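Local atomic coordinates of FERM, ARHGEF and pleckstrin domain-containing protein 2 (Mus musculus, PDB entry 6D2K), a protein that acts as a guanine nucleotide exchange factor that activates RAC1, its FERM domain being the part described here, and takes part in semaphorin responses and actin remodelling. Residues A[50-53]-A[59-62]; A[62-65]-A[71-74]; A[145-148]-A[152-155]. One frame throughout, in Å; residues are numbered along the deposited sequence.

Contact 1. Residues A[50-53]-A[59-62]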
loop_
_atom_site.group_PDB
_atom_site.type_symbol
_atom_site.label_atom_id
_atom_site.label_comp_id
_atom_site.label_asym_id
_atom_site.label_seq_id
_atom_site.Cartn_x
_atom_site.Cartn_y
_atom_site.Cartn_z
ATOM N N GLY A 50 1.136 -6.646 -5.339
ATOM C CA GLY A 50 1.163 -6.173 -6.711
ATOM C C GLY A 50 2.473 -5.482 -7.018
ATOM O O GLY A 50 3.384 -5.427 -6.176
ATOM N N LEU A 51 2.582 -4.976 -8.245
ATOM C CA LEU A 51 3.708 -4.154 -8.641
ATOM C C LEU A 51 3.145 -2.818 -9.071
ATOM O O LEU A 51 2.135 -2.769 -9.762
ATOM C CB LEU A 51 4.461 -4.792 -9.809
ATOM C CG LEU A 51 5.155 -6.131 -9.537
ATOM C CD1 LEU A 51 5.768 -6.637 -10.841
ATOM C CD2 LEU A 51 6.212 -5.976 -8.472
ATOM N N GLU A 52 3.777 -1.735 -8.641
ATOM C CA GLU A 52 3.265 -0.414 -8.954
ATOM C C GLU A 52 4.361 0.431 -9.577
ATOM O O GLU A 52 5.552 0.189 -9.370
ATOM C CB GLU A 52 2.702 0.270 -7.701
ATOM C CG GLU A 52 3.661 0.322 -6.504
ATOM C CD GLU A 52 3.055 0.998 -5.284
ATOM O OE1 GLU A 52 3.778 1.186 -4.277
ATOM O OE2 GLU A 52 1.860 1.344 -5.328
ATOM N N PHE A 53 3.945 1.417 -10.362
ATOM C CA PHE A 53 4.880 2.359 -10.949
ATOM C C PHE A 53 4.321 3.771 -10.836
ATOM O O PHE A 53 3.117 3.968 -10.684
ATOM C CB PHE A 53 5.206 1.996 -12.402
ATOM C CG PHE A 53 4.002 1.887 -13.294
ATOM C CD1 PHE A 53 3.618 2.945 -14.100
ATOM C CD2 PHE A 53 3.275 0.714 -13.346
ATOM C CE1 PHE A 53 2.517 2.840 -14.922
ATOM C CE2 PHE A 53 2.171 0.600 -14.159
ATOM C CZ PHE A 53 1.791 1.658 -14.953
ATOM N N TYR A 59 1.629 10.053 -9.463
ATOM C CA TYR A 59 0.894 9.135 -8.590
ATOM C C TYR A 59 1.128 7.659 -8.933
ATOM O O TYR A 59 1.482 7.318 -10.056
ATOM C CB TYR A 59 -0.600 9.496 -8.465
ATOM C CG TYR A 59 -1.445 9.437 -9.727
ATOM C CD1 TYR A 59 -1.908 8.225 -10.224
ATOM C CD2 TYR A 59 -1.830 10.602 -10.386
ATOM C CE1 TYR A 59 -2.704 8.167 -11.365
ATOM C CE2 TYR A 59 -2.624 10.556 -11.529
ATOM C CZ TYR A 59 -3.059 9.336 -12.013
ATOM O OH TYR A 59 -3.844 9.277 -13.147
ATOM N N TRP A 60 0.971 6.788 -7.942
ATOM C CA TRP A 60 1.261 5.373 -8.138
ATOM C C TRP A 60 0.105 4.646 -8.811
ATOM O O TRP A 60 -1.060 4.846 -8.466
ATOM C CB TRP A 60 1.586 4.706 -6.802
ATOM C CG TRP A 60 2.867 5.185 -6.209
ATOM C CD1 TRP A 60 3.022 6.154 -5.257
ATOM C CD2 TRP A 60 4.181 4.723 -6.530
ATOM N NE1 TRP A 60 4.356 6.320 -4.965
ATOM C CE2 TRP A 60 5.088 5.460 -5.738
ATOM C CE3 TRP A 60 4.682 3.765 -7.415
ATOM C CZ2 TRP A 60 6.462 5.261 -5.802
ATOM C CZ3 TRP A 60 6.042 3.570 -7.478
ATOM C CH2 TRP A 60 6.922 4.316 -6.674
ATOM N N ILE A 61 0.433 3.787 -9.767
ATOM C CA ILE A 61 -0.576 2.968 -10.416
ATOM C C ILE A 61 -0.164 1.486 -10.441
ATOM O O ILE A 61 1.017 1.158 -10.522
ATOM C CB ILE A 61 -0.954 3.520 -11.815
ATOM C CG1 ILE A 61 -0.825 2.458 -12.903
ATOM C CG2 ILE A 61 -0.150 4.772 -12.145
ATOM C CD1 ILE A 61 -1.190 2.962 -14.281
ATOM N N TRP A 62 -1.146 0.604 -10.313
ATOM C CA TRP A 62 -0.899 -0.836 -10.295
ATOM C C TRP A 62 -0.725 -1.448 -11.679
ATOM O O TRP A 62 -1.455 -1.120 -12.625
ATOM C CB TRP A 62 -2.058 -1.545 -9.597
ATOM C CG TRP A 62 -2.162 -1.228 -8.141
ATOM C CD1 TRP A 62 -3.106 -0.455 -7.528
ATOM C CD2 TRP A 62 -1.282 -1.682 -7.111
ATOM N NE1 TRP A 62 -2.864 -0.403 -6.165
ATOM C CE2 TRP A 62 -1.749 -1.152 -5.894
ATOM C CE3 TRP A 62 -0.129 -2.479 -7.103
ATOM C CZ2 TRP A 62 -1.098 -1.393 -4.680
ATOM C CZ3 TRP A 62 0.500 -2.729 -5.903
ATOM C CH2 TRP A 62 0.010 -2.189 -4.707
#
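E52 reaches out between the indoles of W60 and W62. Its carboxylate tilts only modestly against each ring plane, 26° for W60 and 22° for W62, and its two oxygens divide the work: OE1 sits above one face of the W60 ring and OE2 above one face of the W62 ring, both displaced toward the rim. E52 CG stands between its own backbone N and carbonyl carbon (chi1 53°), and the chain beyond is extended, carrying the carboxylate in between the two rings; on the way E52 CG passes 3.7 Å from W60 CE3. A glutamate suits this place because its methylene groups pack against the indoles while its charge meets R82 of strand 79-85 through a salt bridge. R82 also makes a cation-pi contact with W60, so acid, base and ring form one cluster. On this same face the W62 ring brings its edge to the backbone of G50, with W62 CZ3 3.6 Å from G50 CA. Glycine is fitting here, since a beta carbon would collide with W62 CE3.

The two strands are the arms of a beta hairpin at the edge of the five-stranded sheet of the ubiquitin-like FERM N-terminal lobe. F53 and I61 form the antiparallel hydrogen-bonded pair, with F53 N to I61 O at 2.9 Å and I61 N to F53 O at 2.8 Å, both fairly straight. E52 and W62 are the adjoining non-hydrogen-bonded pair, where the CA atoms draw in to 4.4 Å.

F53 and I61 turn to the other face of the sheet. The I61 CG1-CD1 branch comes obliquely to the phenyl ring; its approach of 3.3 Å from I61 CD1 to F53 CZ is unusually tight, and the exact placement of the branch is doubtful. L81 lies against the same phenylalanine.

Contact 2. Residues A[62-65]-A[71-74]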
loop_
_atom_site.group_PDB
_atom_site.type_symbol
_atom_site.label_atom_id
_atom_site.label_comp_id
_atom_site.label_asym_id
_atom_site.label_seq_id
_atom_site.Cartn_x
_atom_site.Cartn_y
_atom_site.Cartn_z
ATOM N N TRP A 62 -1.146 0.604 -10.313
ATOM C CA TRP A 62 -0.899 -0.836 -10.295
ATOM C C TRP A 62 -0.725 -1.448 -11.679
ATOM O O TRP A 62 -1.455 -1.120 -12.625
ATOM C CB TRP A 62 -2.058 -1.545 -9.597
ATOM C CG TRP A 62 -2.162 -1.228 -8.141
ATOM C CD1 TRP A 62 -3.106 -0.455 -7.528
ATOM C CD2 TRP A 62 -1.282 -1.682 -7.111
ATOM N NE1 TRP A 62 -2.864 -0.403 -6.165
ATOM C CE2 TRP A 62 -1.749 -1.152 -5.894
ATOM C CE3 TRP A 62 -0.129 -2.479 -7.103
ATOM C CZ2 TRP A 62 -1.098 -1.393 -4.680
ATOM C CZ3 TRP A 62 0.500 -2.729 -5.903
ATOM C CH2 TRP A 62 0.010 -2.189 -4.707
ATOM N N LEU A 63 0.239 -2.352 -11.800
ATOM C CA LEU A 63 0.354 -3.159 -13.012
ATOM C C LEU A 63 -0.852 -4.087 -13.136
ATOM O O LEU A 63 -1.191 -4.795 -12.188
ATOM C CB LEU A 63 1.654 -3.971 -12.988
ATOM C CG LEU A 63 1.978 -4.729 -14.278
ATOM C CD1 LEU A 63 2.435 -3.753 -15.354
ATOM C CD2 LEU A 63 3.056 -5.750 -14.026
ATOM N N GLU A 64 -1.506 -4.068 -14.299
ATOM C CA GLU A 64 -2.670 -4.928 -14.547
ATOM C C GLU A 64 -2.223 -6.282 -15.105
ATOM O O GLU A 64 -1.431 -6.346 -16.039
ATOM C CB GLU A 64 -3.659 -4.238 -15.508
ATOM C CG GLU A 64 -4.156 -2.880 -15.019
ATOM C CD GLU A 64 -5.241 -2.287 -15.901
ATOM O OE1 GLU A 64 -6.379 -2.793 -15.863
ATOM O OE2 GLU A 64 -4.960 -1.310 -16.623
ATOM N N PRO A 65 -2.731 -7.379 -14.534
ATOM C CA PRO A 65 -2.223 -8.701 -14.922
ATOM C C PRO A 65 -2.635 -9.142 -16.328
ATOM O O PRO A 65 -1.921 -9.950 -16.923
ATOM C CB PRO A 65 -2.847 -9.633 -13.876
ATOM C CG PRO A 65 -4.058 -8.897 -13.388
ATOM C CD PRO A 65 -3.659 -7.454 -13.392
ATOM N N ARG A 71 2.219 -1.590 -22.994
ATOM C CA ARG A 71 1.122 -0.633 -23.106
ATOM C C ARG A 71 0.827 0.104 -21.799
ATOM O O ARG A 71 0.179 1.153 -21.797
ATOM C CB ARG A 71 -0.134 -1.326 -23.607
ATOM N N GLN A 72 1.290 -0.463 -20.691
ATOM C CA GLN A 72 1.144 0.134 -19.370
ATOM C C GLN A 72 2.351 0.980 -18.962
ATOM O O GLN A 72 2.204 2.094 -18.470
ATOM C CB GLN A 72 0.952 -0.977 -18.334
ATOM C CG GLN A 72 -0.226 -1.890 -18.634
ATOM C CD GLN A 72 -0.511 -2.828 -17.482
ATOM O OE1 GLN A 72 -0.794 -2.381 -16.374
ATOM N NE2 GLN A 72 -0.436 -4.130 -17.737
ATOM N N VAL A 73 3.550 0.456 -19.163
ATOM C CA VAL A 73 4.730 1.169 -18.669
ATOM C C VAL A 73 5.329 2.182 -19.676
ATOM O O VAL A 73 5.693 3.295 -19.292
ATOM C CB VAL A 73 5.781 0.201 -18.070
ATOM C CG1 VAL A 73 5.211 -0.478 -16.822
ATOM C CG2 VAL A 73 6.186 -0.842 -19.086
ATOM N N ARG A 74 5.414 1.798 -20.947
ATOM C CA ARG A 74 5.744 2.730 -22.037
ATOM C C ARG A 74 7.228 3.050 -22.209
ATOM O O ARG A 74 7.622 3.665 -23.205
ATOM C CB ARG A 74 4.966 4.048 -21.890
ATOM C CG ARG A 74 3.473 3.878 -21.696
ATOM C CD ARG A 74 2.951 2.741 -22.557
ATOM N NE ARG A 74 2.282 3.162 -23.791
ATOM C CZ ARG A 74 2.635 4.198 -24.549
ATOM N NH1 ARG A 74 1.947 4.465 -25.652
ATOM N NH2 ARG A 74 3.667 4.967 -24.225
HETATM O O HOH W 1 -1.098 -0.131 -15.094
#
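Q72 and E64 meet through hydrogen bonds that use both ends of one side-chain amide. Q72 OE1 accepts from E64 N at 2.8 Å, on a lone pair in the carbonyl plane and almost perfectly straight (175°). Q72 NE2 donates a hydrogen bond to E64 O, 3.0 Å away, and that oxygen lies close to the amide plane of Q72. The glutamine thus reads the N-H and the C=O of a single residue, much as a neighbouring strand would, although residues 63 to 65 form no regular strand. Its chain is extended beyond CG (chi2 -171°), which lets the amide span from helix 69-73 to the loop that leaves strand 60-62. NE2 has a further, weak bond to K67 O.

Water adds a second tie. One molecule donates to W62 O at 2.7 Å and to Q72 OE1 at 2.6 Å, so the amide oxygen is gripped twice, by a backbone N-H and by the water.

Van der Waals contact is slight and comes from opposite faces of the amide. L63 crosses the glutamine at about a right angle, and its CD1 lies 3.7 Å from Q72 OE1. The rest of the leucine belongs to the hydrophobic interior, against L33 and L81, as suits its buried place. On the other face E64 CB approaches Q72 OE1 to 3.5 Å.

The charge of E64 has its partner outside the two segments: OE2 forms a salt bridge with K275 of helix 267-284, in the C-terminal PH-like lobe. The carboxylate stands nearly perpendicular to the Q72 amide, 86° between planes. A neutral glutamine, donor and acceptor at once, can satisfy a peptide N-H and C=O together, and this fixes which way its amide is flipped.

Contact 3. Residues A[145-148]-A[152-155]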
loop_
_atom_site.group_PDB
_atom_site.type_symbol
_atom_site.label_atom_id
_atom_site.label_comp_id
_atom_site.label_asym_id
_atom_site.label_seq_id
_atom_site.Cartn_x
_atom_site.Cartn_y
_atom_site.Cartn_z
ATOM N N ARG A 145 22.583 4.004 17.020
ATOM C CA ARG A 145 22.858 5.332 16.479
ATOM C C ARG A 145 23.528 5.276 15.112
ATOM O O ARG A 145 23.187 6.042 14.218
ATOM C CB ARG A 145 23.690 6.164 17.459
ATOM C CG ARG A 145 22.948 6.470 18.753
ATOM C CD ARG A 145 23.652 7.531 19.583
ATOM N NE ARG A 145 22.862 7.897 20.755
ATOM C CZ ARG A 145 21.958 8.871 20.777
ATOM N NH1 ARG A 145 21.727 9.591 19.688
ATOM N NH2 ARG A 145 21.291 9.128 21.895
ATOM N N GLU A 146 24.489 4.375 14.936
ATOM C CA GLU A 146 25.111 4.242 13.631
ATOM C C GLU A 146 24.111 3.746 12.588
ATOM O O GLU A 146 24.095 4.225 11.456
ATOM C CB GLU A 146 26.360 3.348 13.686
ATOM C CG GLU A 146 27.531 3.997 14.410
ATOM C CD GLU A 146 28.807 3.152 14.379
ATOM O OE1 GLU A 146 28.832 2.098 13.708
ATOM O OE2 GLU A 146 29.797 3.546 15.027
ATOM N N HIS A 147 23.256 2.808 12.974
ATOM C CA HIS A 147 22.280 2.280 12.030
ATOM C C HIS A 147 21.284 3.361 11.612
ATOM O O HIS A 147 20.955 3.483 10.443
ATOM C CB HIS A 147 21.534 1.099 12.631
ATOM C CG HIS A 147 20.488 0.532 11.728
ATOM N ND1 HIS A 147 20.764 -0.419 10.770
ATOM C CD2 HIS A 147 19.159 0.782 11.639
ATOM C CE1 HIS A 147 19.649 -0.735 10.131
ATOM N NE2 HIS A 147 18.663 -0.018 10.640
ATOM N N LEU A 148 20.840 4.151 12.579
ATOM C CA LEU A 148 19.871 5.220 12.322
ATOM C C LEU A 148 20.478 6.386 11.554
ATOM O O LEU A 148 19.754 7.193 10.974
ATOM C CB LEU A 148 19.263 5.692 13.639
ATOM C CG LEU A 148 18.255 4.681 14.195
ATOM C CD1 LEU A 148 17.923 4.966 15.641
ATOM C CD2 LEU A 148 16.997 4.673 13.331
ATOM N N GLU A 152 17.095 5.440 6.939
ATOM C CA GLU A 152 15.970 6.312 7.266
ATOM C C GLU A 152 14.688 5.540 7.531
ATOM O O GLU A 152 14.313 4.653 6.760
ATOM C CB GLU A 152 15.755 7.338 6.154
ATOM C CG GLU A 152 16.903 8.329 6.021
ATOM C CD GLU A 152 16.424 9.705 5.567
ATOM O OE1 GLU A 152 17.069 10.287 4.679
ATOM O OE2 GLU A 152 15.405 10.189 6.106
ATOM N N TYR A 153 14.031 5.888 8.636
ATOM C CA TYR A 153 12.728 5.336 9.008
ATOM C C TYR A 153 11.625 6.400 8.969
ATOM O O TYR A 153 10.452 6.089 8.767
ATOM C CB TYR A 153 12.812 4.721 10.413
ATOM C CG TYR A 153 13.647 3.464 10.445
ATOM C CD1 TYR A 153 13.048 2.219 10.407
ATOM C CD2 TYR A 153 15.036 3.527 10.467
ATOM C CE1 TYR A 153 13.799 1.067 10.423
ATOM C CE2 TYR A 153 15.797 2.374 10.476
ATOM C CZ TYR A 153 15.169 1.148 10.449
ATOM O OH TYR A 153 15.915 -0.014 10.457
ATOM N N LEU A 154 12.012 7.654 9.178
ATOM C CA LEU A 154 11.051 8.754 9.225
ATOM C C LEU A 154 11.782 10.054 8.918
ATOM O O LEU A 154 12.913 10.239 9.349
ATOM C CB LEU A 154 10.440 8.818 10.631
ATOM C CG LEU A 154 9.276 9.768 10.896
ATOM C CD1 LEU A 154 8.035 9.352 10.112
ATOM C CD2 LEU A 154 8.976 9.793 12.386
ATOM N N PRO A 155 11.147 10.968 8.171
ATOM C CA PRO A 155 11.835 12.252 8.012
ATOM C C PRO A 155 12.006 12.931 9.363
ATOM O O PRO A 155 11.099 12.892 10.192
ATOM C CB PRO A 155 10.875 13.062 7.129
ATOM C CG PRO A 155 10.003 12.033 6.451
ATOM C CD PRO A 155 9.874 10.908 7.435
#
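H147 and Y153 join through their polar ends: H147 NE2 and Y153 OH are hydrogen-bonded at 2.8 Å, close to the plane of each ring, and either atom could be the donor. The rings meet rim to rim, with centroids 5.8 Å apart and planes at 47°, so no stack forms. Nearer the tyrosine's backbone L148 adds an apolar touch: the leucine side chain crosses the tyrosine at about a right angle and brings its CD2 to 3.7 Å from Y153 CD2. Tyrosine suits the place because its ring gives the leucine methyl an apolar surface and its hydroxyl reaches the imidazole.

H147 swings its CG opposite its backbone N (chi1 178°), which carries the imidazole along the helix toward the loop, while the tyrosine ring projects back from residue 153. A phenylalanine in place of Y153 would keep the ring against L148 but would probably leave H147 NE2 without this partner, its imidazole less firmly held against rotation. Further out, N151 ND2 bonds to H147 O near the end of the helix, while Q157 OE1 accepts from the backbone N of Y153 and of L154, which is consistent with fixing the loop that carries the tyrosine.

The contact ties the last turns of helix 141-150 to the loop that follows it, in the helical central lobe of the FERM domain. Helix 121-136 borders both aromatic residues through L132, K109 of helix 98-113 touches Y153, and L161 of helix 161-168 packs on L148.

Overall arrangement
Contacts 1 and 2 follow one another along the chain and share W62, where the strand 60-62 of the first runs on into the loop of the second. Their centres are 8 Å apart, and they touch: L51 O probably accepts a hydrogen bond from L63 N, and F53 CZ packs on Q72 O. Together they join the edge hairpin of the ubiquitin-like sheet to helix 69-73. Contact 3 comes later, within the helical central lobe; its centre is 26 Å from that of contact 1 and 34 Å from that of contact 2, with no touch. Contacts 1 and 2 thus lie in the ubiquitin-like lobe and reach the C-terminal lobe through helix 267-284.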